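Local coordinates for protein NADH dehydrogenase, putative (PDB 5JWC) that probably oxidises NADH with its FAD cofactor and passes the electrons to ubiquinone, as a type II NADH dehydrogenase of the malaria parasite, at residues Trp457-Val469 against Asp472-Ser485. Numbering follows the deposited sequence.
Sequences WKGSLAYIGNHQV and DLPYYELKGGRFSS. With 4W0 (5-fluoro-3-methyl-2-{4-[4-(trifluoromethoxy)benzyl]phenyl}quinolin-4(1H)-one), chain M; TRT (fragment of triton X-100), chain J.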
ATOM      1  N   TRP A 457      -0.449 -34.674   7.918  1.00 37.18           N
ATOM      2  CA  TRP A 457       0.016 -33.594   8.776  1.00 37.06           C
ATOM      3  C   TRP A 457       1.512 -33.338   8.563  1.00 35.96           C
ATOM      4  O   TRP A 457       2.325 -34.258   8.623  1.00 33.16           O
ATOM      5  CB  TRP A 457      -0.265 -33.906  10.240  1.00 39.08           C
ATOM      6  CG  TRP A 457       0.191 -32.798  11.144  1.00 39.63           C
ATOM      7  CD1 TRP A 457      -0.204 -31.486  11.106  1.00 39.10           C
ATOM      8  CD2 TRP A 457       1.123 -32.912  12.215  1.00 39.03           C
ATOM      9  NE1 TRP A 457       0.444 -30.770  12.091  1.00 44.16           N
ATOM     10  CE2 TRP A 457       1.256 -31.627  12.793  1.00 43.58           C
ATOM     11  CE3 TRP A 457       1.858 -33.969  12.750  1.00 40.52           C
ATOM     12  CZ2 TRP A 457       2.096 -31.379  13.878  1.00 49.15           C
ATOM     13  CZ3 TRP A 457       2.698 -33.725  13.823  1.00 45.45           C
ATOM     14  CH2 TRP A 457       2.809 -32.440  14.380  1.00 47.26           C
ATOM     15  N   LYS A 458       1.870 -32.086   8.310  1.00 33.42           N
ATOM     16  CA  LYS A 458       3.264 -31.756   8.010  1.00 35.45           C
ATOM     17  C   LYS A 458       3.918 -30.968   9.145  1.00 32.94           C
ATOM     18  O   LYS A 458       5.103 -30.677   9.104  1.00 37.25           O
ATOM     19  CB  LYS A 458       3.351 -30.949   6.717  1.00 40.96           C
ATOM     20  CG  LYS A 458       2.557 -31.533   5.539  1.00 45.73           C
ATOM     21  CD  LYS A 458       3.352 -32.598   4.813  1.00 44.84           C
ATOM     22  CE  LYS A 458       2.610 -33.110   3.580  1.00 48.38           C
ATOM     23  NZ  LYS A 458       2.248 -32.001   2.638  1.00 58.45           N
ATOM     24  N   GLY A 459       3.137 -30.601  10.147  1.00 32.10           N
ATOM     25  CA  GLY A 459       3.668 -29.821  11.246  1.00 31.44           C
ATOM     26  C   GLY A 459       3.232 -28.367  11.247  1.00 34.04           C
ATOM     27  O   GLY A 459       2.608 -27.881  10.298  1.00 36.47           O
ATOM     28  N   SER A 460       3.553 -27.676  12.334  1.00 32.37           N
ATOM     29  CA  SER A 460       3.189 -26.280  12.514  1.00 33.16           C
ATOM     30  C   SER A 460       4.380 -25.480  13.003  1.00 36.01           C
ATOM     31  O   SER A 460       5.261 -26.020  13.683  1.00 28.84           O
ATOM     32  CB  SER A 460       2.045 -26.141  13.511  1.00 35.69           C
ATOM     33  OG  SER A 460       0.973 -27.006  13.181  1.00 38.07           O
ATOM     34  N   LEU A 461       4.361 -24.188  12.682  1.00 27.74           N
ATOM     35  CA  LEU A 461       5.437 -23.265  12.979  1.00 31.18           C
ATOM     36  C   LEU A 461       4.845 -22.002  13.568  1.00 31.69           C
ATOM     37  O   LEU A 461       3.783 -21.558  13.134  1.00 30.24           O
ATOM     38  CB  LEU A 461       6.191 -22.879  11.694  1.00 33.19           C
ATOM     39  CG  LEU A 461       7.619 -23.340  11.517  1.00 40.23           C
ATOM     40  CD1 LEU A 461       7.488 -24.838  11.246  1.00 45.02           C
ATOM     41  CD2 LEU A 461       8.258 -22.655  10.333  1.00 36.41           C
ATOM     42  N   ALA A 462       5.556 -21.379  14.499  1.00 30.59           N
ATOM     43  CA  ALA A 462       5.121 -20.077  14.995  1.00 32.87           C
ATOM     44  C   ALA A 462       6.294 -19.189  15.386  1.00 32.28           C
ATOM     45  O   ALA A 462       7.254 -19.652  16.005  1.00 30.84           O
ATOM     46  CB  ALA A 462       4.171 -20.252  16.177  1.00 33.66           C
ATOM     47  N   TYR A 463       6.225 -17.910  15.019  1.00 30.99           N
ATOM     48  CA  TYR A 463       7.197 -16.926  15.485  1.00 29.59           C
ATOM     49  C   TYR A 463       6.712 -16.303  16.795  1.00 31.05           C
ATOM     50  O   TYR A 463       5.568 -15.840  16.879  1.00 30.83           O
ATOM     51  CB  TYR A 463       7.440 -15.835  14.434  1.00 32.75           C
ATOM     52  CG  TYR A 463       8.441 -14.814  14.930  1.00 32.53           C
ATOM     53  CD1 TYR A 463       9.784 -15.148  15.066  1.00 34.37           C
ATOM     54  CD2 TYR A 463       8.042 -13.534  15.293  1.00 29.55           C
ATOM     55  CE1 TYR A 463      10.711 -14.231  15.536  1.00 33.39           C
ATOM     56  CE2 TYR A 463       8.964 -12.604  15.780  1.00 31.56           C
ATOM     57  CZ  TYR A 463      10.296 -12.963  15.892  1.00 34.31           C
ATOM     58  OH  TYR A 463      11.231 -12.074  16.363  1.00 32.73           O
ATOM     59  N   ILE A 464       7.554 -16.307  17.832  1.00 27.42           N
ATOM     60  CA  ILE A 464       7.077 -15.880  19.155  1.00 26.90           C
ATOM     61  C   ILE A 464       7.874 -14.716  19.762  1.00 30.05           C
ATOM     62  O   ILE A 464       7.769 -14.428  20.966  1.00 30.27           O
ATOM     63  CB  ILE A 464       7.051 -17.071  20.172  1.00 28.87           C
ATOM     64  CG1 ILE A 464       8.464 -17.554  20.516  1.00 32.24           C
ATOM     65  CG2 ILE A 464       6.179 -18.236  19.643  1.00 26.27           C
ATOM     66  CD1 ILE A 464       8.493 -18.510  21.704  1.00 30.50           C
ATOM     67  N   GLY A 465       8.648 -14.032  18.925  1.00 28.96           N
ATOM     68  CA  GLY A 465       9.286 -12.794  19.335  1.00 28.62           C
ATOM     69  C   GLY A 465      10.764 -12.937  19.653  1.00 32.81           C
ATOM     70  O   GLY A 465      11.232 -14.003  20.078  1.00 28.27           O
ATOM     71  N   ASN A 466      11.492 -11.848  19.437  1.00 34.73           N
ATOM     72  CA  ASN A 466      12.910 -11.765  19.772  1.00 38.49           C
ATOM     73  C   ASN A 466      13.723 -12.907  19.178  1.00 35.14           C
ATOM     74  O   ASN A 466      14.491 -13.561  19.887  1.00 36.05           O
ATOM     75  CB  ASN A 466      13.097 -11.731  21.295  1.00 40.05           C
ATOM     76  CG  ASN A 466      14.514 -11.318  21.698  1.00 47.83           C
ATOM     77  OD1 ASN A 466      15.138 -10.492  21.034  1.00 44.00           O
ATOM     78  ND2 ASN A 466      15.028 -11.913  22.767  1.00 40.95           N
ATOM     79  N   HIS A 467      13.511 -13.139  17.880  1.00 34.73           N
ATOM     80  CA  HIS A 467      14.241 -14.121  17.073  1.00 36.42           C
ATOM     81  C   HIS A 467      13.816 -15.558  17.334  1.00 31.95           C
ATOM     82  O   HIS A 467      14.315 -16.471  16.683  1.00 36.38           O
ATOM     83  CB  HIS A 467      15.757 -14.001  17.287  1.00 37.80           C
ATOM     84  CG  HIS A 467      16.299 -12.642  16.984  1.00 44.78           C
ATOM     85  ND1 HIS A 467      16.154 -11.570  17.842  1.00 48.40           N
ATOM     86  CD2 HIS A 467      16.981 -12.176  15.915  1.00 47.65           C
ATOM     87  CE1 HIS A 467      16.725 -10.507  17.313  1.00 45.01           C
ATOM     88  NE2 HIS A 467      17.231 -10.844  16.140  1.00 49.33           N
ATOM     89  N   GLN A 468      12.904 -15.766  18.274  1.00 30.34           N
ATOM     90  CA  GLN A 468      12.525 -17.127  18.652  1.00 30.44           C
ATOM     91  C   GLN A 468      11.378 -17.704  17.803  1.00 31.94           C
ATOM     92  O   GLN A 468      10.276 -17.138  17.716  1.00 30.09           O
ATOM     93  CB  GLN A 468      12.144 -17.172  20.134  1.00 29.15           C
ATOM     94  CG  GLN A 468      13.138 -16.496  21.060  1.00 31.09           C
ATOM     95  CD  GLN A 468      14.539 -17.083  20.940  1.00 33.85           C
ATOM     96  OE1 GLN A 468      14.733 -18.290  21.078  1.00 32.02           O
ATOM     97  NE2 GLN A 468      15.522 -16.226  20.674  1.00 35.91           N
ATOM     98  N   VAL A 469      11.668 -18.831  17.171  1.00 26.33           N
ATOM     99  CA  VAL A 469      10.685 -19.595  16.431  1.00 27.18           C
ATOM    100  C   VAL A 469      10.477 -20.953  17.107  1.00 31.05           C
ATOM    101  O   VAL A 469      11.441 -21.595  17.531  1.00 28.78           O
ATOM    102  CB  VAL A 469      11.120 -19.807  14.970  1.00 28.52           C
ATOM    103  CG1 VAL A 469      10.275 -20.902  14.302  1.00 29.06           C
ATOM    104  CG2 VAL A 469      11.023 -18.476  14.172  1.00 26.00           C
ATOM    105  N   ASP A 472       6.281 -27.475  15.921  1.00 31.99           N
ATOM    106  CA  ASP A 472       5.745 -28.752  16.368  1.00 33.71           C
ATOM    107  C   ASP A 472       5.585 -29.598  15.113  1.00 36.93           C
ATOM    108  O   ASP A 472       4.637 -29.405  14.361  1.00 38.00           O
ATOM    109  CB  ASP A 472       4.415 -28.533  17.099  1.00 35.78           C
ATOM    110  CG  ASP A 472       3.744 -29.826  17.538  1.00 42.48           C
ATOM    111  OD1 ASP A 472       2.559 -29.758  17.946  1.00 46.02           O
ATOM    112  OD2 ASP A 472       4.371 -30.902  17.464  1.00 39.86           O
ATOM    113  N   LEU A 473       6.546 -30.487  14.860  1.00 30.86           N
ATOM    114  CA  LEU A 473       6.590 -31.259  13.621  1.00 32.56           C
ATOM    115  C   LEU A 473       6.450 -32.754  13.901  1.00 36.20           C
ATOM    116  O   LEU A 473       6.564 -33.178  15.049  1.00 32.24           O
ATOM    117  CB  LEU A 473       7.898 -30.985  12.883  1.00 36.62           C
ATOM    118  CG  LEU A 473       8.164 -29.504  12.608  1.00 40.78           C
ATOM    119  CD1 LEU A 473       9.588 -29.319  12.160  1.00 44.03           C
ATOM    120  CD2 LEU A 473       7.203 -28.967  11.539  1.00 39.05           C
ATOM    121  N   PRO A 474       6.173 -33.556  12.853  1.00 35.60           N
ATOM    122  CA  PRO A 474       6.321 -34.994  13.076  1.00 41.57           C
ATOM    123  C   PRO A 474       7.774 -35.276  13.450  1.00 35.73           C
ATOM    124  O   PRO A 474       8.672 -34.864  12.707  1.00 38.42           O
ATOM    125  CB  PRO A 474       5.967 -35.615  11.713  1.00 38.58           C
ATOM    126  CG  PRO A 474       5.147 -34.568  11.012  1.00 39.95           C
ATOM    127  CD  PRO A 474       5.728 -33.253  11.481  1.00 38.99           C
ATOM    128  N   TYR A 475       7.979 -35.908  14.596  1.00 34.91           N
ATOM    129  CA  TYR A 475       9.299 -36.384  15.045  1.00 36.24           C
ATOM    130  C   TYR A 475      10.253 -35.323  15.599  1.00 37.36           C
ATOM    131  O   TYR A 475      11.321 -35.691  16.090  1.00 37.42           O
ATOM    132  CB  TYR A 475      10.008 -37.147  13.922  1.00 32.86           C
ATOM    133  CG  TYR A 475       9.140 -38.220  13.312  1.00 37.51           C
ATOM    134  CD1 TYR A 475       8.757 -39.327  14.053  1.00 35.11           C
ATOM    135  CD2 TYR A 475       8.683 -38.114  11.997  1.00 40.74           C
ATOM    136  CE1 TYR A 475       7.949 -40.319  13.502  1.00 38.42           C
ATOM    137  CE2 TYR A 475       7.869 -39.099  11.431  1.00 39.55           C
ATOM    138  CZ  TYR A 475       7.509 -40.196  12.193  1.00 43.37           C
ATOM    139  OH  TYR A 475       6.705 -41.175  11.659  1.00 47.70           O
ATOM    140  N   TYR A 476       9.908 -34.031  15.526  1.00 33.86           N
ATOM    141  CA  TYR A 476      10.797 -32.968  16.061  1.00 33.21           C
ATOM    142  C   TYR A 476       9.982 -31.906  16.781  1.00 35.93           C
ATOM    143  O   TYR A 476       8.846 -31.635  16.384  1.00 31.50           O
ATOM    144  CB  TYR A 476      11.600 -32.251  14.946  1.00 38.23           C
ATOM    145  CG  TYR A 476      12.280 -33.135  13.959  1.00 41.58           C
ATOM    146  CD1 TYR A 476      11.705 -33.388  12.722  1.00 42.90           C
ATOM    147  CD2 TYR A 476      13.516 -33.717  14.253  1.00 51.87           C
ATOM    148  CE1 TYR A 476      12.331 -34.229  11.804  1.00 50.10           C
ATOM    149  CE2 TYR A 476      14.160 -34.538  13.343  1.00 49.83           C
ATOM    150  CZ  TYR A 476      13.560 -34.801  12.128  1.00 56.99           C
ATOM    151  OH  TYR A 476      14.203 -35.628  11.236  1.00 64.87           O
ATOM    152  N   GLU A 477      10.559 -31.300  17.821  1.00 30.94           N
ATOM    153  CA  GLU A 477      10.077 -30.005  18.314  1.00 36.39           C
ATOM    154  C   GLU A 477      11.224 -29.005  18.288  1.00 40.32           C
ATOM    155  O   GLU A 477      12.359 -29.328  18.664  1.00 34.56           O
ATOM    156  CB  GLU A 477       9.526 -30.052  19.741  1.00 37.61           C
ATOM    157  CG  GLU A 477       8.446 -31.082  20.018  1.00 50.27           C
ATOM    158  CD  GLU A 477       8.058 -31.083  21.487  1.00 53.34           C
ATOM    159  OE1 GLU A 477       8.060 -29.975  22.098  1.00 49.42           O
ATOM    160  OE2 GLU A 477       7.762 -32.179  22.022  1.00 55.09           O
ATOM    161  N   LEU A 478      10.917 -27.796  17.836  1.00 37.09           N
ATOM    162  CA  LEU A 478      11.863 -26.693  17.853  1.00 32.88           C
ATOM    163  C   LEU A 478      11.421 -25.679  18.904  1.00 35.16           C
ATOM    164  O   LEU A 478      10.237 -25.305  18.983  1.00 30.96           O
ATOM    165  CB  LEU A 478      11.965 -26.072  16.460  1.00 33.47           C
ATOM    166  CG  LEU A 478      12.817 -24.827  16.268  1.00 39.75           C
ATOM    167  CD1 LEU A 478      14.277 -25.098  16.618  1.00 41.32           C
ATOM    168  CD2 LEU A 478      12.701 -24.360  14.825  1.00 37.09           C
ATOM    169  N   LYS A 479      12.360 -25.251  19.741  1.00 32.21           N
ATOM    170  CA  LYS A 479      12.010 -24.325  20.810  1.00 34.07           C
ATOM    171  C   LYS A 479      12.978 -23.149  20.872  1.00 35.21           C
ATOM    172  O   LYS A 479      13.742 -23.001  21.824  1.00 34.22           O
ATOM    173  CB  LYS A 479      11.942 -25.057  22.160  1.00 33.71           C
ATOM    174  CG  LYS A 479      10.843 -26.134  22.209  1.00 42.13           C
ATOM    175  CD  LYS A 479      10.995 -27.083  23.405  1.00 44.18           C
ATOM    176  CE  LYS A 479      12.269 -27.886  23.313  1.00 44.01           C
ATOM    177  NZ  LYS A 479      12.423 -28.750  24.511  1.00 52.70           N
ATOM    178  N   GLY A 480      12.941 -22.313  19.839  1.00 30.67           N
ATOM    179  CA  GLY A 480      13.793 -21.140  19.788  1.00 32.22           C
ATOM    180  C   GLY A 480      15.246 -21.449  19.473  1.00 33.30           C
ATOM    181  O   GLY A 480      15.552 -22.488  18.909  1.00 33.20           O
ATOM    182  N   GLY A 481      16.139 -20.535  19.834  1.00 32.79           N
ATOM    183  CA  GLY A 481      17.550 -20.695  19.528  1.00 37.28           C
ATOM    184  C   GLY A 481      17.974 -19.923  18.296  1.00 37.62           C
ATOM    185  O   GLY A 481      17.135 -19.536  17.479  1.00 33.94           O
ATOM    186  N   ARG A 482      19.287 -19.745  18.154  1.00 36.45           N
ATOM    187  CA  ARG A 482      19.895 -18.927  17.108  1.00 41.17           C
ATOM    188  C   ARG A 482      19.491 -19.318  15.688  1.00 40.20           C
ATOM    189  O   ARG A 482      19.385 -18.470  14.812  1.00 44.95           O
ATOM    190  CB  ARG A 482      21.420 -18.989  17.234  1.00 52.74           C
ATOM    191  CG  ARG A 482      22.171 -18.130  16.228  1.00 62.47           C
ATOM    192  CD  ARG A 482      23.677 -18.244  16.436  1.00 69.69           C
ATOM    193  NE  ARG A 482      24.051 -17.766  17.767  1.00 83.19           N
ATOM    194  CZ  ARG A 482      24.301 -16.498  18.084  1.00 80.95           C
ATOM    195  NH1 ARG A 482      24.209 -15.545  17.170  1.00 74.72           N
ATOM    196  NH2 ARG A 482      24.622 -16.180  19.329  1.00 80.58           N
ATOM    197  N   PHE A 483      19.277 -20.603  15.450  1.00 38.36           N
ATOM    198  CA  PHE A 483      18.953 -21.055  14.107  1.00 37.24           C
ATOM    199  C   PHE A 483      17.456 -21.278  13.857  1.00 36.88           C
ATOM    200  O   PHE A 483      17.061 -21.659  12.764  1.00 37.13           O
ATOM    201  CB  PHE A 483      19.733 -22.331  13.793  1.00 41.89           C
ATOM    202  CG  PHE A 483      21.216 -22.104  13.674  1.00 45.40           C
ATOM    203  CD1 PHE A 483      22.080 -22.460  14.700  1.00 54.97           C
ATOM    204  CD2 PHE A 483      21.743 -21.494  12.543  1.00 49.44           C
ATOM    205  CE1 PHE A 483      23.453 -22.233  14.588  1.00 52.94           C
ATOM    206  CE2 PHE A 483      23.113 -21.264  12.422  1.00 57.93           C
ATOM    207  CZ  PHE A 483      23.966 -21.635  13.447  1.00 54.27           C
ATOM    208  N   SER A 484      16.623 -21.035  14.859  1.00 34.35           N
ATOM    209  CA  SER A 484      15.208 -21.281  14.671  1.00 32.30           C
ATOM    210  C   SER A 484      14.609 -20.311  13.640  1.00 30.82           C
ATOM    211  O   SER A 484      13.752 -20.709  12.868  1.00 30.67           O
ATOM    212  CB  SER A 484      14.459 -21.214  16.006  1.00 29.16           C
ATOM    213  OG  SER A 484      14.526 -19.929  16.592  1.00 34.40           O
ATOM    214  N   SER A 485      15.075 -19.062  13.606  1.00 31.57           N
ATOM    215  CA  SER A 485      14.594 -18.104  12.612  1.00 32.95           C
ATOM    216  C   SER A 485      15.053 -18.493  11.210  1.00 33.83           C
ATOM    217  O   SER A 485      14.355 -18.215  10.239  1.00 34.59           O
ATOM    218  CB  SER A 485      15.052 -16.676  12.948  1.00 35.63           C
ATOM    219  OG  SER A 485      16.450 -16.529  12.745  1.00 40.97           O
TER
HETATM  220  C1  4W0 M 611       9.259 -13.566  11.463  1.00 42.38           C
HETATM  221  C2  4W0 M 611       9.692 -12.462  12.215  1.00 45.85           C
HETATM  222  C3  4W0 M 611      11.063 -12.262  12.450  1.00 44.24           C
HETATM  223  C4  4W0 M 611      12.020 -13.161  11.945  1.00 44.64           C
HETATM  224  C5  4W0 M 611      11.589 -14.261  11.193  1.00 45.01           C
HETATM  225  C6  4W0 M 611      10.225 -14.468  10.948  1.00 41.15           C
HETATM  226  O1  4W0 M 611      15.049  -6.190  22.319  1.00 72.17           O
HETATM  227  C7  4W0 M 611      13.485 -12.933  12.203  1.00 51.25           C
HETATM  228  C8  4W0 M 611      13.915 -11.792  12.995  1.00 52.67           C
HETATM  229  C9  4W0 M 611      12.896 -10.856  13.521  1.00 43.26           C
HETATM  230  C10 4W0 M 611      13.200  -9.650  14.383  1.00 43.97           C
HETATM  231  C11 4W0 M 611      13.792  -9.815  15.637  1.00 45.23           C
HETATM  232  C12 4W0 M 611      14.036  -8.724  16.463  1.00 43.97           C
HETATM  233  C13 4W0 M 611      13.645  -7.481  16.017  1.00 40.83           C
HETATM  234  C14 4W0 M 611      13.034  -7.315  14.804  1.00 38.84           C
HETATM  235  C15 4W0 M 611      12.792  -8.395  13.982  1.00 49.86           C
HETATM  236  O2  4W0 M 611      14.316 -13.698  11.761  1.00 53.58           O
HETATM  237  N   4W0 M 611      11.502 -11.094  13.257  1.00 45.34           N
HETATM  238  C16 4W0 M 611      13.835  -6.205  16.779  1.00 48.43           C
HETATM  239  C17 4W0 M 611      14.130  -6.244  18.253  1.00 53.22           C
HETATM  240  C18 4W0 M 611      13.297  -6.919  19.135  1.00 55.48           C
HETATM  241  C19 4W0 M 611      13.607  -6.909  20.493  1.00 60.22           C
HETATM  242  C20 4W0 M 611      14.723  -6.198  20.948  1.00 64.38           C
HETATM  243  C21 4W0 M 611      15.544  -5.514  20.059  1.00 55.44           C
HETATM  244  C22 4W0 M 611      15.239  -5.532  18.712  1.00 53.62           C
HETATM  245  C23 4W0 M 611      15.391 -11.583  13.242  1.00 52.46           C
HETATM  246  F1  4W0 M 611      12.492 -15.114  10.705  1.00 47.98           F
HETATM  247  C24 4W0 M 611      15.832  -7.267  22.773  1.00 79.06           C
HETATM  248  F2  4W0 M 611      15.114  -8.386  22.644  1.00 80.96           F
HETATM  249  F3  4W0 M 611      16.135  -7.086  24.069  1.00 86.94           F
HETATM  250  F4  4W0 M 611      16.948  -7.335  22.033  1.00 75.16           F
HETATM  251  C25 TRT J 608       1.460 -26.095   2.129  1.00 42.29           C
HETATM  252  O24 TRT J 608       1.239 -24.782   2.551  1.00 46.37           O
HETATM  253  C23 TRT J 608       0.312 -24.758   3.634  1.00 40.71           C
HETATM  254  C22 TRT J 608       0.719 -23.691   4.599  1.00 34.92           C
HETATM  255  O21 TRT J 608       1.633 -24.250   5.583  1.00 48.93           O
HETATM  256  C20 TRT J 608       2.196 -23.233   6.394  1.00 42.73           C
HETATM  257  C19 TRT J 608       2.819 -23.839   7.645  1.00 39.30           C
HETATM  258  O18 TRT J 608       3.971 -24.676   7.375  1.00 54.69           O
HETATM  259  C17 TRT J 608       4.301 -25.490   8.492  1.00 45.21           C
HETATM  260  C16 TRT J 608       5.528 -26.381   8.136  1.00 46.73           C
HETATM  261  O15 TRT J 608       5.139 -27.560   7.370  1.00 54.67           O
HETATM  262  C12 TRT J 608       6.217 -27.814   6.460  1.00 47.23           C
HETATM  263  C13 TRT J 608       7.524 -27.952   7.001  1.00 59.36           C
HETATM  264  C14 TRT J 608       8.613 -28.158   6.142  1.00 66.49           C
HETATM  265  C11 TRT J 608       6.005 -27.862   5.083  1.00 51.98           C
HETATM  266  C10 TRT J 608       7.101 -28.074   4.215  1.00 60.05           C
HETATM  267  C9  TRT J 608       8.404 -28.225   4.746  1.00 63.25           C
HETATM  268  C6  TRT J 608       9.593 -28.446   3.802  1.00 65.75           C
HETATM  269  C8  TRT J 608       9.767 -29.950   3.473  1.00 68.06           C
HETATM  270  C7  TRT J 608       9.263 -27.718   2.498  1.00 62.96           C
HETATM  271  C5  TRT J 608      10.844 -27.673   4.405  1.00 56.99           C
HETATM  272  C1  TRT J 608      12.165 -28.361   4.975  1.00 62.23           C
HETATM  273  C2  TRT J 608      11.911 -29.445   6.042  1.00 65.73           C
HETATM  274  C4  TRT J 608      13.064 -28.851   3.829  1.00 62.59           C
HETATM  275  C3  TRT J 608      12.959 -27.275   5.683  1.00 59.44           C
HETATM  276  O   HOH W   1      16.613 -17.442  15.644  1.00 35.51           O
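Trp-457 lays one face of its indole over Pro-474, whose CD makes a CH-pi contact 4.2 Å from the centroid of the six-membered ring; Gly-459 N lies over that same face, and Ser-460 OG and Asp-472 OD2 sit at the ring's edge. With CG anti to the backbone N (chi1 -179°), the indole swings across Asp-472 and Pro-474, CZ2 lying 3.3 Å from Asp-472 O. The Tyr-463 ring is sandwiched between the quinolone of 4W0, whose C2 stands 3.5 Å above the centre of one face, and Gly-465 N toward the rim of the other, with Val-469 CG2 at the edge; its OH accepts from His-467 N. C11 of the inhibitor's phenyl ring lies over one face of the His-467 imidazole, toward its rim, with Asn-466 OD1 at the edge. Ser-460 and Asp-472 form an antiparallel hydrogen-bonded pair. Bent at chi2 (-57°), Gln-468 brings OE1 to Gly-481 N (2.9 Å, N-H...O 163°) and gives NE2 to Asn-466 O, which fixes its amide. Ser-484 OG accepts from Val-469 N and donates to Gly-481 O. Strands 460-465, 468-473 and 476-479 form an antiparallel meander in the NDH2 C-terminal domain, its first hairpin closed by a type I' turn (Gly-465 to Gln-468); Leu-461, Leu-473 and Leu-478 pack on Phe-487 of helix 484-495, Ile-464 on helices 198-218 and 243-255.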